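Local coordinates for protein alpha-pyrone synthesis polyketide synthase-like Pks18 (Mycobacterium tuberculosis, PDB 1TED) that probably extends medium- and long-chain aliphatic acyl-CoA starters with malonyl-CoA to make tri- and tetraketide alpha-pyrones, working as a homodimeric type III polyketide synthase, at residues D54-L59 / D86-K91; D93-E98 / I102-H107; E111-L116 / P149-A154; V218-L223 / C275-N280. One frame throughout, in Å; residues are numbered along the deposited sequence.

Contact 1: residues D54-L59 / D86-K91. With MYR (myristic acid), chain E.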
# COMPACT_ATOMS: atom_id res chain seq x y z
N ASP A 54 -21.85 7.93 28.23
CA ASP A 54 -23.28 7.98 28.54
C ASP A 54 -24.14 7.72 27.31
O ASP A 54 -25.10 6.94 27.37
CB ASP A 54 -23.66 9.34 29.15
CG ASP A 54 -22.99 9.58 30.49
OD1 ASP A 54 -22.94 8.64 31.32
OD2 ASP A 54 -22.52 10.72 30.72
N ARG A 55 -23.80 8.34 26.19
CA ARG A 55 -24.58 8.17 24.97
C ARG A 55 -24.48 6.77 24.38
O ARG A 55 -25.42 6.29 23.73
CB ARG A 55 -24.18 9.24 23.95
CG ARG A 55 -24.32 10.63 24.54
CD ARG A 55 -24.17 11.77 23.55
NE ARG A 55 -24.15 13.04 24.28
CZ ARG A 55 -24.13 14.24 23.71
NH1 ARG A 55 -24.13 14.35 22.39
NH2 ARG A 55 -24.10 15.33 24.47
N VAL A 56 -23.35 6.10 24.60
CA VAL A 56 -23.18 4.74 24.10
C VAL A 56 -23.89 3.80 25.06
O VAL A 56 -24.49 2.80 24.65
CB VAL A 56 -21.69 4.36 24.03
CG1 VAL A 56 -21.54 2.87 23.69
CG2 VAL A 56 -20.98 5.21 22.98
N ALA A 57 -23.84 4.12 26.34
CA ALA A 57 -24.48 3.31 27.37
C ALA A 57 -25.98 3.16 27.10
O ALA A 57 -26.59 2.15 27.46
CB ALA A 57 -24.26 3.93 28.74
N GLU A 58 -26.57 4.15 26.45
CA GLU A 58 -27.99 4.08 26.15
C GLU A 58 -28.31 3.04 25.10
O GLU A 58 -29.39 2.44 25.13
CB GLU A 58 -28.50 5.44 25.69
CG GLU A 58 -28.22 6.56 26.66
CD GLU A 58 -29.04 7.78 26.37
OE1 GLU A 58 -30.26 7.74 26.63
OE2 GLU A 58 -28.48 8.77 25.86
N LEU A 59 -27.38 2.80 24.19
CA LEU A 59 -27.58 1.82 23.13
C LEU A 59 -27.83 0.42 23.69
O LEU A 59 -27.72 0.19 24.89
CB LEU A 59 -26.35 1.79 22.20
CG LEU A 59 -25.89 3.10 21.56
CD1 LEU A 59 -24.70 2.80 20.67
CD2 LEU A 59 -27.02 3.75 20.76
N ASP A 86 -20.49 12.04 13.35
CA ASP A 86 -21.03 11.82 14.69
C ASP A 86 -21.77 10.49 14.62
O ASP A 86 -22.95 10.46 14.27
CB ASP A 86 -22.01 12.92 15.07
CG ASP A 86 -22.44 12.84 16.53
OD1 ASP A 86 -22.61 11.72 17.04
OD2 ASP A 86 -22.60 13.91 17.15
N PRO A 87 -21.10 9.39 14.96
CA PRO A 87 -21.71 8.05 14.92
C PRO A 87 -23.10 7.91 15.56
O PRO A 87 -23.95 7.16 15.08
CB PRO A 87 -20.65 7.17 15.58
CG PRO A 87 -19.99 8.12 16.55
CD PRO A 87 -19.82 9.35 15.70
N LEU A 88 -23.34 8.66 16.63
CA LEU A 88 -24.62 8.56 17.31
C LEU A 88 -25.63 9.60 16.83
O LEU A 88 -26.74 9.70 17.36
CB LEU A 88 -24.42 8.70 18.82
CG LEU A 88 -23.42 7.73 19.45
CD1 LEU A 88 -23.38 7.97 20.95
CD2 LEU A 88 -23.81 6.29 19.15
N ASP A 89 -25.25 10.38 15.82
CA ASP A 89 -26.12 11.41 15.28
C ASP A 89 -27.47 10.81 14.89
O ASP A 89 -27.56 9.64 14.53
CB ASP A 89 -25.48 12.07 14.06
CG ASP A 89 -26.20 13.32 13.63
OD1 ASP A 89 -27.41 13.25 13.34
OD2 ASP A 89 -25.54 14.39 13.59
N ALA A 90 -28.52 11.63 14.97
CA ALA A 90 -29.86 11.18 14.62
C ALA A 90 -29.86 10.50 13.26
O ALA A 90 -30.44 9.43 13.09
CB ALA A 90 -30.82 12.37 14.62
N LYS A 91 -29.21 11.13 12.28
CA LYS A 91 -29.15 10.58 10.93
C LYS A 91 -28.49 9.20 10.87
O LYS A 91 -29.12 8.21 10.50
CB LYS A 91 -28.41 11.55 10.00
CG LYS A 91 -26.98 11.86 10.43
CD LYS A 91 -26.28 12.82 9.48
CE LYS A 91 -26.07 12.22 8.10
NZ LYS A 91 -25.35 13.16 7.19
C1 MYR E . -17.84 6.39 19.12
O1 MYR E . -17.88 7.51 19.63
O2 MYR E . -18.17 5.41 19.79
C2 MYR E . -17.41 6.22 17.66
C3 MYR E . -16.07 5.48 17.58
C4 MYR E . -15.61 5.34 16.12
C5 MYR E . -14.30 4.56 16.02
C6 MYR E . -14.44 3.10 16.48
C7 MYR E . -15.29 2.26 15.52
C8 MYR E . -14.61 2.06 14.16
C9 MYR E . -13.31 1.26 14.30
C10 MYR E . -12.58 1.19 12.96
C11 MYR E . -11.24 0.45 13.11
C12 MYR E . -10.48 0.43 11.78
C13 MYR E . -9.12 -0.25 11.96
C14 MYR E . -8.32 -0.25 10.66
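Leu88 carries this contact, pushing both of its methyls against one side of the chain at 54-59. The tight part is at CD1, which lies 3.4 Å from Arg55 CB and so packs on the root of the arginine rather than on its charged end. Deeper in, the same methyl comes to 4.2 Å from CG2 of the buried Val56, the two side chains crossing at about a right angle. Val56 is turned with CG1 anti to the backbone N (chi1 172°), which puts CG2 beside that N and on the Leu88 side. The other methyl, Leu88 CD2, meets Leu59 CD1 at 3.9 Å, on the exposed rim. No hydrogen bond joins the segments. In this chalcone synthase-like thiolase fold the pair brings helix 49-57 against the loop between strand 80-82 and helix 92-95, near the carboxyl end of a bound myristic acid. Pro87, next to Leu88, turns its ring to that ligand, with CG 3.4 Å from C2 of the fatty acid. The backbone from Asp86 to Asp89 makes a type I beta turn, closed by Asp89 N on Asp86 O at 2.8 Å, and this turn holds Leu88 out toward the helix. On the inner side Val56 also packs on Ile69 and Tyr73 of helix 68-74, while Phe211 touches both Leu59 and Leu88. The outer side is more polar and exposed: Arg55 runs extended from CG to NE, and its NH1 stops 5.5 Å from Asp86 OD2, too far for a salt bridge, although the opposite charges would probably attract weakly.

Contact 2: residues D93-E98 / I102-H107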
# COMPACT_ATOMS: atom_id res chain seq x y z
N ASP A 93 -27.71 7.03 13.10
CA ASP A 93 -28.23 5.94 13.93
C ASP A 93 -29.21 5.03 13.19
O ASP A 93 -29.61 3.99 13.71
CB ASP A 93 -28.89 6.48 15.20
CG ASP A 93 -28.29 5.90 16.47
OD1 ASP A 93 -27.95 4.70 16.48
OD2 ASP A 93 -28.18 6.64 17.47
N VAL A 94 -29.61 5.42 11.98
CA VAL A 94 -30.52 4.60 11.19
C VAL A 94 -29.70 3.87 10.13
O VAL A 94 -30.09 2.81 9.63
CB VAL A 94 -31.59 5.46 10.49
CG1 VAL A 94 -32.61 4.57 9.79
CG2 VAL A 94 -32.28 6.37 11.51
N PHE A 95 -28.55 4.46 9.81
CA PHE A 95 -27.61 3.94 8.83
C PHE A 95 -26.61 3.03 9.52
O PHE A 95 -26.13 2.05 8.95
CB PHE A 95 -26.87 5.12 8.19
CG PHE A 95 -25.72 4.72 7.31
CD1 PHE A 95 -25.94 4.19 6.04
CD2 PHE A 95 -24.41 4.91 7.75
CE1 PHE A 95 -24.87 3.87 5.21
CE2 PHE A 95 -23.34 4.58 6.93
CZ PHE A 95 -23.57 4.06 5.66
N ARG A 96 -26.30 3.37 10.77
CA ARG A 96 -25.36 2.63 11.60
C ARG A 96 -25.77 1.20 11.87
O ARG A 96 -24.92 0.33 12.07
CB ARG A 96 -25.18 3.35 12.94
CG ARG A 96 -23.84 4.02 13.10
CD ARG A 96 -23.54 4.97 11.95
NE ARG A 96 -22.13 5.34 11.91
CZ ARG A 96 -21.57 6.08 10.97
NH1 ARG A 96 -22.31 6.54 9.97
NH2 ARG A 96 -20.28 6.34 11.01
N ARG A 97 -27.07 0.95 11.86
CA ARG A 97 -27.59 -0.38 12.14
C ARG A 97 -27.92 -1.23 10.92
O ARG A 97 -28.33 -2.38 11.06
CB ARG A 97 -28.82 -0.27 13.04
CG ARG A 97 -28.50 0.15 14.47
CD ARG A 97 -29.69 -0.07 15.39
NE ARG A 97 -30.62 1.05 15.37
CZ ARG A 97 -30.40 2.21 15.98
NH1 ARG A 97 -29.27 2.40 16.65
NH2 ARG A 97 -31.30 3.18 15.92
N GLU A 98 -27.73 -0.68 9.73
CA GLU A 98 -28.04 -1.45 8.53
C GLU A 98 -26.86 -2.25 8.02
O GLU A 98 -25.70 -1.87 8.20
CB GLU A 98 -28.51 -0.53 7.41
CG GLU A 98 -29.74 0.27 7.75
CD GLU A 98 -30.42 0.80 6.51
OE1 GLU A 98 -29.74 1.47 5.70
OE2 GLU A 98 -31.63 0.53 6.35
N ILE A 102 -20.80 -1.05 3.65
CA ILE A 102 -19.38 -0.83 3.45
C ILE A 102 -19.01 0.13 2.31
O ILE A 102 -18.15 1.01 2.48
CB ILE A 102 -18.63 -2.16 3.25
CG1 ILE A 102 -17.12 -1.92 3.19
CG2 ILE A 102 -19.11 -2.84 1.99
CD1 ILE A 102 -16.55 -1.27 4.44
N ARG A 103 -19.65 -0.02 1.15
CA ARG A 103 -19.36 0.85 0.00
C ARG A 103 -19.69 2.32 0.28
O ARG A 103 -18.94 3.21 -0.11
CB ARG A 103 -20.12 0.38 -1.24
CG ARG A 103 -19.71 1.10 -2.54
CD ARG A 103 -18.26 0.78 -2.93
NE ARG A 103 -17.79 1.58 -4.05
CZ ARG A 103 -18.09 1.37 -5.33
NH1 ARG A 103 -18.87 0.35 -5.69
NH2 ARG A 103 -17.62 2.18 -6.26
N ASP A 104 -20.80 2.57 0.96
CA ASP A 104 -21.19 3.94 1.27
C ASP A 104 -20.26 4.56 2.30
O ASP A 104 -20.04 5.77 2.29
CB ASP A 104 -22.63 4.00 1.77
CG ASP A 104 -23.65 3.81 0.66
OD1 ASP A 104 -23.27 3.96 -0.53
OD2 ASP A 104 -24.83 3.53 0.96
N ARG A 105 -19.72 3.73 3.19
CA ARG A 105 -18.82 4.20 4.23
C ARG A 105 -17.45 4.60 3.66
O ARG A 105 -16.79 5.49 4.19
CB ARG A 105 -18.67 3.12 5.31
CG ARG A 105 -19.92 2.91 6.19
CD ARG A 105 -19.79 1.61 6.99
NE ARG A 105 -20.92 1.32 7.87
CZ ARG A 105 -21.02 1.72 9.13
NH1 ARG A 105 -20.06 2.45 9.68
NH2 ARG A 105 -22.07 1.37 9.85
N MET A 106 -17.03 3.95 2.57
CA MET A 106 -15.77 4.29 1.93
C MET A 106 -15.97 5.62 1.19
O MET A 106 -15.04 6.43 1.07
CB MET A 106 -15.36 3.19 0.94
CG MET A 106 -15.34 1.79 1.53
SD MET A 106 -14.05 1.56 2.78
CE MET A 106 -14.94 2.04 4.32
N HIS A 107 -17.18 5.84 0.68
CA HIS A 107 -17.49 7.11 0.03
C HIS A 107 -17.52 8.13 1.16
O HIS A 107 -17.04 9.26 1.02
CB HIS A 107 -18.85 7.07 -0.68
CG HIS A 107 -18.78 6.52 -2.08
ND1 HIS A 107 -18.05 7.12 -3.08
CD2 HIS A 107 -19.34 5.41 -2.63
CE1 HIS A 107 -18.15 6.40 -4.19
NE2 HIS A 107 -18.93 5.36 -3.94
O HOH W 1 -24.36 0.20 8.72
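One water is gripped by three groups and ties the two segments together: it donates to Phe95 O at 2.6 Å and to Glu98 O at 2.5 Å, and accepts from Arg105 NH2 at 2.8 Å. The water lies at the edge of the Arg105 guanidinium, in its plane. Arg96 O is also at that edge but 3.8 Å from Arg105 NH2, so the link runs through the water and not by a direct bond. The two carbonyls reached by the water belong to the first and last residues of a type I beta turn, Phe95 to Glu98. Phe95 CG is anti to the backbone N (chi1 171°), and the ring extends to the helix, where Arg105 CG meets its edge, 3.9 Å from CZ. Asp104 CB approaches the same end of the ring obliquely. Further along Arg105, Phe95 CE2 lies over one face of the guanidinium, offset toward the rim, with the two planes 28° apart. The Arg96 chain bends at chi2 (54°), and Arg105 NH1 stands over one face of its guanidinium, 4.1 Å from Arg96 NH2. This close approach of like charges is probably eased by carbonyls: Arg105 NH1 bonds to Ala209 O and Val207 O, and Arg96 NH2 weakly to Ser206 O. Arg105 NE bonds to Thr101 OG1, which helps fix the rotation of the group. The contact thus joins short helix 92-95 to the first turns of long helix 102-125, whose Arg103 forms a salt bridge with Glu276 of the second subunit, on strand 272-277.

Contact 3: residues E111-L116 / P149-A154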
# COMPACT_ATOMS: atom_id res chain seq x y z
N GLU A 111 -15.22 11.48 1.17
CA GLU A 111 -15.82 12.79 1.36
C GLU A 111 -15.16 13.62 2.47
O GLU A 111 -14.91 14.81 2.29
CB GLU A 111 -17.32 12.64 1.65
CG GLU A 111 -18.09 13.94 1.75
CD GLU A 111 -19.53 13.71 2.18
OE1 GLU A 111 -20.14 12.73 1.71
OE2 GLU A 111 -20.04 14.52 2.99
N HIS A 112 -14.88 12.99 3.61
CA HIS A 112 -14.25 13.71 4.72
C HIS A 112 -12.73 13.67 4.72
O HIS A 112 -12.08 14.58 5.23
CB HIS A 112 -14.75 13.19 6.08
CG HIS A 112 -16.17 13.57 6.38
ND1 HIS A 112 -17.24 12.77 6.03
CD2 HIS A 112 -16.69 14.66 6.98
CE1 HIS A 112 -18.36 13.37 6.39
NE2 HIS A 112 -18.06 14.51 6.97
N ALA A 113 -12.15 12.61 4.15
CA ALA A 113 -10.69 12.49 4.14
C ALA A 113 -10.00 13.53 3.26
O ALA A 113 -9.00 14.13 3.67
CB ALA A 113 -10.29 11.07 3.72
N VAL A 114 -10.54 13.74 2.07
CA VAL A 114 -9.97 14.69 1.11
C VAL A 114 -9.71 16.09 1.68
O VAL A 114 -8.58 16.56 1.68
CB VAL A 114 -10.87 14.81 -0.15
CG1 VAL A 114 -10.33 15.90 -1.08
CG2 VAL A 114 -10.93 13.46 -0.86
N PRO A 115 -10.76 16.77 2.18
CA PRO A 115 -10.60 18.11 2.75
C PRO A 115 -9.52 18.17 3.82
O PRO A 115 -8.67 19.06 3.83
CB PRO A 115 -11.98 18.41 3.33
CG PRO A 115 -12.89 17.63 2.45
CD PRO A 115 -12.17 16.34 2.24
N LEU A 116 -9.57 17.20 4.74
CA LEU A 116 -8.61 17.14 5.83
C LEU A 116 -7.18 16.87 5.39
O LEU A 116 -6.25 17.50 5.89
CB LEU A 116 -9.04 16.07 6.84
CG LEU A 116 -8.15 15.94 8.08
CD1 LEU A 116 -8.15 17.25 8.86
CD2 LEU A 116 -8.67 14.82 8.95
N PRO A 149 -10.20 6.34 -7.52
CA PRO A 149 -9.16 7.36 -7.38
C PRO A 149 -9.29 7.76 -5.90
O PRO A 149 -10.37 8.19 -5.47
CB PRO A 149 -9.62 8.46 -8.33
CG PRO A 149 -10.31 7.69 -9.41
CD PRO A 149 -11.11 6.66 -8.64
N GLY A 150 -8.23 7.57 -5.13
CA GLY A 150 -8.28 7.87 -3.72
C GLY A 150 -7.89 9.27 -3.28
O GLY A 150 -7.89 10.23 -4.06
N VAL A 151 -7.54 9.37 -2.01
CA VAL A 151 -7.14 10.63 -1.42
C VAL A 151 -5.84 11.14 -2.02
O VAL A 151 -5.65 12.34 -2.14
CB VAL A 151 -7.02 10.47 0.11
CG1 VAL A 151 -6.53 11.75 0.75
CG2 VAL A 151 -8.37 10.08 0.67
N ASP A 152 -4.95 10.22 -2.41
CA ASP A 152 -3.67 10.61 -3.01
C ASP A 152 -3.85 11.40 -4.31
O ASP A 152 -3.21 12.44 -4.50
CB ASP A 152 -2.78 9.37 -3.25
CG ASP A 152 -3.34 8.44 -4.31
OD1 ASP A 152 -4.51 8.01 -4.21
OD2 ASP A 152 -2.58 8.11 -5.25
N VAL A 153 -4.72 10.93 -5.19
CA VAL A 153 -4.97 11.63 -6.44
C VAL A 153 -5.47 13.07 -6.18
O VAL A 153 -4.99 14.02 -6.80
CB VAL A 153 -6.00 10.88 -7.32
CG1 VAL A 153 -6.41 11.74 -8.49
CG2 VAL A 153 -5.40 9.58 -7.82
N ALA A 154 -6.42 13.22 -5.26
CA ALA A 154 -6.97 14.53 -4.92
C ALA A 154 -5.94 15.50 -4.35
O ALA A 154 -6.05 16.71 -4.56
CB ALA A 154 -8.15 14.37 -3.95
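Ala113 and Val151 meet methyl to methyl, Ala113 CB lying 3.7 Å from Val151 CG2. Both valines of the contact have the same conformation, with CG1 anti to the backbone N, yet they touch with different branches. In Val151 (chi1 177°) it is CG2, held beside its own backbone N, that faces the alanine. In Val114 (chi1 174°) it is CG1, beside the carbonyl carbon, that comes to 3.9 Å from Ala154 CB. Each valine therefore pairs with an alanine of the other segment, and these short side chains let the backbones come close, with the CA atoms of Val114 and Val151 5.6 Å apart. The interaction is wholly apolar. Gly150 takes the N-cap position, so Val151 and Ala154 both lie in the first turn of helix 151-159. Just after Val114, helix 102-125 is kinked, Pro115 having no N-H to give to the preceding turn. Ala113 also packs on Ile202 and Leu204 of strand 196-204, and Asp152 OD2 forms a salt bridge with Arg167 NH1 on strand 166-171. Two helices packed together over one side of the central mixed sheet in this way are part of the layered alpha-beta architecture of the thiolase fold.

Contact 4: residues V218-L223 / C275-N280. With MYR (myristic acid), chain E.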
# COMPACT_ATOMS: atom_id res chain seq x y z
N VAL A 218 -16.63 -2.95 21.61
CA VAL A 218 -16.90 -1.89 22.58
C VAL A 218 -15.61 -1.16 22.93
O VAL A 218 -15.61 0.07 23.09
CB VAL A 218 -17.50 -2.45 23.89
CG1 VAL A 218 -17.62 -1.34 24.92
CG2 VAL A 218 -18.88 -3.07 23.61
N VAL A 219 -14.52 -1.92 23.05
CA VAL A 219 -13.22 -1.36 23.38
C VAL A 219 -12.68 -0.48 22.25
O VAL A 219 -12.19 0.62 22.49
CB VAL A 219 -12.19 -2.49 23.67
CG1 VAL A 219 -10.78 -1.92 23.74
CG2 VAL A 219 -12.55 -3.17 24.99
N ILE A 220 -12.76 -0.98 21.02
CA ILE A 220 -12.30 -0.23 19.86
C ILE A 220 -13.09 1.08 19.72
O ILE A 220 -12.52 2.14 19.46
CB ILE A 220 -12.47 -1.09 18.57
CG1 ILE A 220 -11.10 -1.52 18.06
CG2 ILE A 220 -13.22 -0.35 17.51
CD1 ILE A 220 -10.39 -2.48 18.97
N HIS A 221 -14.40 0.99 19.92
CA HIS A 221 -15.24 2.17 19.80
C HIS A 221 -15.05 3.16 20.93
O HIS A 221 -15.51 4.30 20.86
CB HIS A 221 -16.71 1.75 19.72
CG HIS A 221 -17.09 1.17 18.39
ND1 HIS A 221 -18.10 1.69 17.61
CD2 HIS A 221 -16.60 0.11 17.71
CE1 HIS A 221 -18.21 0.98 16.50
NE2 HIS A 221 -17.32 0.01 16.54
N SER A 222 -14.34 2.75 21.98
CA SER A 222 -14.10 3.65 23.09
C SER A 222 -12.70 4.25 22.94
O SER A 222 -12.37 5.24 23.59
CB SER A 222 -14.20 2.92 24.44
OG SER A 222 -13.01 2.19 24.73
N LEU A 223 -11.89 3.65 22.07
CA LEU A 223 -10.52 4.11 21.88
C LEU A 223 -10.16 4.83 20.58
O LEU A 223 -9.40 5.79 20.59
CB LEU A 223 -9.54 2.94 22.05
CG LEU A 223 -9.40 2.28 23.42
CD1 LEU A 223 -8.36 1.17 23.34
CD2 LEU A 223 -8.99 3.31 24.46
N CYS A 275 -11.09 -3.82 13.52
CA CYS A 275 -9.80 -4.23 14.04
C CYS A 275 -10.06 -5.13 15.25
O CYS A 275 -10.77 -4.74 16.18
CB CYS A 275 -8.97 -3.02 14.48
SG CYS A 275 -7.48 -3.42 15.45
N GLU A 276 -9.52 -6.35 15.22
CA GLU A 276 -9.71 -7.28 16.33
C GLU A 276 -8.38 -7.45 17.07
O GLU A 276 -7.39 -7.91 16.49
CB GLU A 276 -10.20 -8.64 15.81
CG GLU A 276 -11.55 -8.56 15.10
CD GLU A 276 -11.81 -9.76 14.20
OE1 GLU A 276 -10.84 -10.48 13.89
OE2 GLU A 276 -12.98 -9.97 13.80
N LEU A 277 -8.38 -7.05 18.34
CA LEU A 277 -7.19 -7.12 19.20
C LEU A 277 -7.26 -8.30 20.15
O LEU A 277 -8.32 -8.61 20.71
CB LEU A 277 -7.06 -5.82 19.99
CG LEU A 277 -6.99 -4.55 19.13
CD1 LEU A 277 -7.06 -3.33 20.01
CD2 LEU A 277 -5.71 -4.57 18.30
N SER A 278 -6.13 -8.96 20.34
CA SER A 278 -6.03 -10.11 21.22
C SER A 278 -5.79 -9.72 22.68
O SER A 278 -5.20 -8.67 22.96
CB SER A 278 -4.90 -11.02 20.75
OG SER A 278 -4.48 -11.90 21.78
N GLU A 279 -6.26 -10.56 23.60
CA GLU A 279 -6.07 -10.30 25.02
C GLU A 279 -4.56 -10.37 25.30
O GLU A 279 -4.05 -9.72 26.20
CB GLU A 279 -6.81 -11.36 25.86
CG GLU A 279 -8.33 -11.39 25.66
CD GLU A 279 -9.07 -10.19 26.28
OE1 GLU A 279 -8.41 -9.16 26.57
OE2 GLU A 279 -10.31 -10.29 26.47
N ASN A 280 -3.87 -11.15 24.48
CA ASN A 280 -2.42 -11.34 24.58
C ASN A 280 -1.56 -10.20 23.99
O ASN A 280 -0.34 -10.24 24.13
CB ASN A 280 -2.00 -12.63 23.87
CG ASN A 280 -2.62 -13.88 24.48
OD1 ASN A 280 -2.58 -14.95 23.87
ND2 ASN A 280 -3.18 -13.75 25.68
C1 MYR E . -17.84 6.39 19.12
O1 MYR E . -17.88 7.51 19.63
O2 MYR E . -18.17 5.41 19.79
C2 MYR E . -17.41 6.22 17.66
C3 MYR E . -16.07 5.48 17.58
C4 MYR E . -15.61 5.34 16.12
C5 MYR E . -14.30 4.56 16.02
C6 MYR E . -14.44 3.10 16.48
C7 MYR E . -15.29 2.26 15.52
C8 MYR E . -14.61 2.06 14.16
C9 MYR E . -13.31 1.26 14.30
C10 MYR E . -12.58 1.19 12.96
C11 MYR E . -11.24 0.45 13.11
C12 MYR E . -10.48 0.43 11.78
C13 MYR E . -9.12 -0.25 11.96
C14 MYR E . -8.32 -0.25 10.66
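The His221 imidazole has the bound myristic acid across one face: C7 of the fatty acid sits 3.1 Å above the plane, over the ring centre, and the Phe211 ring also meets the imidazole, the planes at about 55°. Within the thiolase fold of the chalcone synthase family, His221 probably binds substrate, as in related enzymes, and the contact lines the channel that holds the fatty acid, consistent with the substrate tunnel of this enzyme. Ile220, the preceding residue of helix 215-223, faces two ways. Its CG2 packs on the ligand, 3.6 Å from C9, while its other branch crosses to strand 272-277. There Ile220 CD1 touches Leu277 CD1 at 3.6 Å, the side chains crossing at a slant, and comes equally close to Cys275 O. Cys275 adds CB to the same wall, 3.7 Å from C13 of the fatty acid. Its side chain is about 6 Å from that of Cys175, the probable nucleophile. Within the segment 218-223, Val219 O accepts from both Ser222 N and Ser222 OG, which arrive from the same face of the carbonyl plane, OG lying 2.9 Å from Val219 O and tilted 24° from that plane.

Overall arrangement
Along the chain the four contacts follow in series. Contacts 1 and 2 have centres about 15 Å apart and touch, Pro87 O packing on Arg96 CG. Contacts 2 and 3, with centres about 19 Å apart, share helix 102-125, which runs from the outlying turns at 93-98 to the layer beside the central sheet. Contacts 1 and 4, centres also about 19 Å apart, both touch the myristic acid, one near its carboxyl end and the other along its chain. Contact 4 joins the N-terminal and C-terminal chalcone synthase-like regions, whereas the first three stay in the N-terminal one. Contacts 2 and 3 touch the second subunit, where Arg103 of contact 2 pairs with Glu276, on the strand used in contact 4.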